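Local atomic coordinates of diaminopimelate decarboxylase (Psychromonas ingrahamii, PDB entry 4XG1), a protein that probably catalyses the pyridoxal-phosphate-dependent decarboxylation of meso-diaminopimelate to L-lysine, the last step of lysine biosynthesis, as a homodimer. Residues S103-T108 and E169-I174. Residues are numbered along the deposited sequence; the frame is centred on the assembly and turned at random.
Sequences SGVGKT and ENKFGI
Val105 divides its two methyl groups between Phe172 and Lys171, CG1 meeting the ring and CG2 the lysine chain, and no hydrogen bond joins segments 103-108 and 169-174. Along the second segment, Asn170 comes first and shapes the turn: its OD1 accepts from the backbone N of Phe172 at 3.0 Å, an Asx turn in which the donor stands 46° out of the carbonyl plane. Lys171 follows with CG between its backbone N and carbonyl carbon (chi1 70°), the chain extended beyond. Its CG lies 3.8 Å above the plane of the Phe172 ring, over its centre, while CD meets Val105 CG2 at 4.1 Å. The ammonium group runs on into the second subunit, where Asp352 forms a salt bridge and the carbonyls of Gly345 and Ile347 accept from NZ. Phe172 brings ring atom CD1 within 3.6 Å of Val105 CG1, which approaches obliquely; the same methyl is 3.7 Å from Lys171 O, a carbonyl bonded to Lys294 of the second subunit. Beside Val105, Lys107 NZ bonds back to Gly104 O (2.8 Å) and pairs with Glu130. Gly173 donates its N to Glu126, and Ile174 begins strand 174-175, bonded through its backbone to Arg150 and Asn152. Ser103 touches the cofactor-lysine adduct and Phe172 packs on Cys348 of the second subunit, the predicted proton donor, so in this TIM-barrel domain two active-site loops meet at the dimer interface: one runs from strand 100-102 to helix 109-117, the other from helix 161-169 to strand 174-175, parallel to strand 145-152.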
loop_
_atom_site.group_PDB
_atom_site.type_symbol
_atom_site.label_atom_id
_atom_site.label_comp_id
_atom_site.label_asym_id
_atom_site.label_seq_id
_atom_site.Cartn_x
_atom_site.Cartn_y
_atom_site.Cartn_z
ATOM N N SER B 103 -18.158 0.276 -10.491
ATOM C CA SER B 103 -17.067 0.660 -11.415
ATOM C C SER B 103 -15.923 -0.361 -11.392
ATOM O O SER B 103 -15.904 -1.260 -10.561
ATOM C CB SER B 103 -16.520 2.038 -11.043
ATOM O OG SER B 103 -17.542 2.942 -10.607
ATOM N N GLY B 104 -15.013 -0.283 -12.346
ATOM C CA GLY B 104 -13.826 -1.145 -12.335
ATOM C C GLY B 104 -13.501 -1.826 -13.650
ATOM O O GLY B 104 -14.366 -2.387 -14.278
ATOM N N VAL B 105 -12.241 -1.759 -14.079
ATOM C CA VAL B 105 -11.841 -2.345 -15.355
ATOM C C VAL B 105 -11.658 -3.831 -15.315
ATOM O O VAL B 105 -11.453 -4.427 -16.359
ATOM C CB VAL B 105 -10.486 -1.803 -15.894
ATOM C CG1 VAL B 105 -10.581 -0.366 -16.329
ATOM C CG2 VAL B 105 -9.367 -1.958 -14.864
ATOM N N GLY B 106 -11.637 -4.435 -14.135
ATOM C CA GLY B 106 -11.216 -5.840 -14.020
ATOM C C GLY B 106 -12.194 -6.709 -13.292
ATOM O O GLY B 106 -11.809 -7.666 -12.610
ATOM N N LYS B 107 -13.469 -6.415 -13.432
ATOM C CA LYS B 107 -14.518 -7.160 -12.696
ATOM C C LYS B 107 -14.484 -8.638 -13.070
ATOM O O LYS B 107 -14.504 -8.968 -14.254
ATOM C CB LYS B 107 -15.891 -6.600 -13.047
ATOM C CG LYS B 107 -16.073 -5.123 -12.750
ATOM C CD LYS B 107 -17.481 -4.686 -13.067
ATOM C CE LYS B 107 -17.676 -3.184 -12.994
ATOM N NZ LYS B 107 -17.170 -2.468 -14.197
ATOM N N THR B 108 -14.420 -9.517 -12.078
ATOM C CA THR B 108 -14.509 -10.991 -12.313
ATOM C C THR B 108 -15.954 -11.492 -12.385
ATOM O O THR B 108 -16.907 -10.813 -11.948
ATOM C CB THR B 108 -13.847 -11.812 -11.192
ATOM O OG1 THR B 108 -14.598 -11.671 -9.975
ATOM C CG2 THR B 108 -12.454 -11.378 -10.985
ATOM N N GLU B 169 -4.173 8.234 -22.413
ATOM C CA GLU B 169 -3.121 7.258 -22.075
ATOM C C GLU B 169 -3.473 6.102 -21.135
ATOM O O GLU B 169 -2.590 5.301 -20.804
ATOM C CB GLU B 169 -1.908 7.943 -21.384
ATOM C CG GLU B 169 -1.305 9.147 -22.091
ATOM C CD GLU B 169 -0.659 8.850 -23.443
ATOM O OE1 GLU B 169 0.128 7.878 -23.546
ATOM O OE2 GLU B 169 -0.915 9.610 -24.416
ATOM N N ASN B 170 -4.675 6.014 -20.614
ATOM C CA ASN B 170 -4.808 5.203 -19.441
ATOM C C ASN B 170 -5.803 4.081 -19.656
ATOM O O ASN B 170 -6.587 4.097 -20.596
ATOM C CB ASN B 170 -5.134 6.097 -18.253
ATOM C CG ASN B 170 -6.596 6.553 -18.212
ATOM O OD1 ASN B 170 -7.502 5.969 -18.846
ATOM N ND2 ASN B 170 -6.824 7.663 -17.507
ATOM N N LYS B 171 -5.744 3.106 -18.781
ATOM C CA LYS B 171 -6.536 1.911 -18.900
ATOM C C LYS B 171 -8.087 2.056 -18.857
ATOM O O LYS B 171 -8.793 1.133 -19.217
ATOM C CB LYS B 171 -6.087 0.897 -17.831
ATOM C CG LYS B 171 -6.422 1.245 -16.404
ATOM C CD LYS B 171 -5.872 0.196 -15.457
ATOM C CE LYS B 171 -6.048 0.590 -13.998
ATOM N NZ LYS B 171 -5.569 -0.464 -13.076
ATOM N N PHE B 172 -8.592 3.207 -18.427
ATOM C CA PHE B 172 -10.025 3.401 -18.194
ATOM C C PHE B 172 -10.853 3.817 -19.416
ATOM O O PHE B 172 -10.438 4.618 -20.240
ATOM C CB PHE B 172 -10.251 4.433 -17.078
ATOM C CG PHE B 172 -9.531 4.102 -15.827
ATOM C CD1 PHE B 172 -9.831 2.942 -15.133
ATOM C CD2 PHE B 172 -8.494 4.895 -15.370
ATOM C CE1 PHE B 172 -9.140 2.601 -13.985
ATOM C CE2 PHE B 172 -7.785 4.552 -14.234
ATOM C CZ PHE B 172 -8.097 3.384 -13.543
ATOM N N GLY B 173 -12.038 3.251 -19.496
ATOM C CA GLY B 173 -13.101 3.799 -20.323
ATOM C C GLY B 173 -13.048 3.463 -21.772
ATOM O O GLY B 173 -12.127 2.830 -22.239
ATOM N N ILE B 174 -14.089 3.885 -22.466
ATOM C CA ILE B 174 -14.177 3.763 -23.907
ATOM C C ILE B 174 -14.106 5.165 -24.463
ATOM O O ILE B 174 -14.774 6.100 -23.977
ATOM C CB ILE B 174 -15.499 3.149 -24.324
ATOM C CG1 ILE B 174 -15.710 1.781 -23.650
ATOM C CG2 ILE B 174 -15.585 3.043 -25.847
ATOM C CD1 ILE B 174 -14.767 0.710 -24.113
#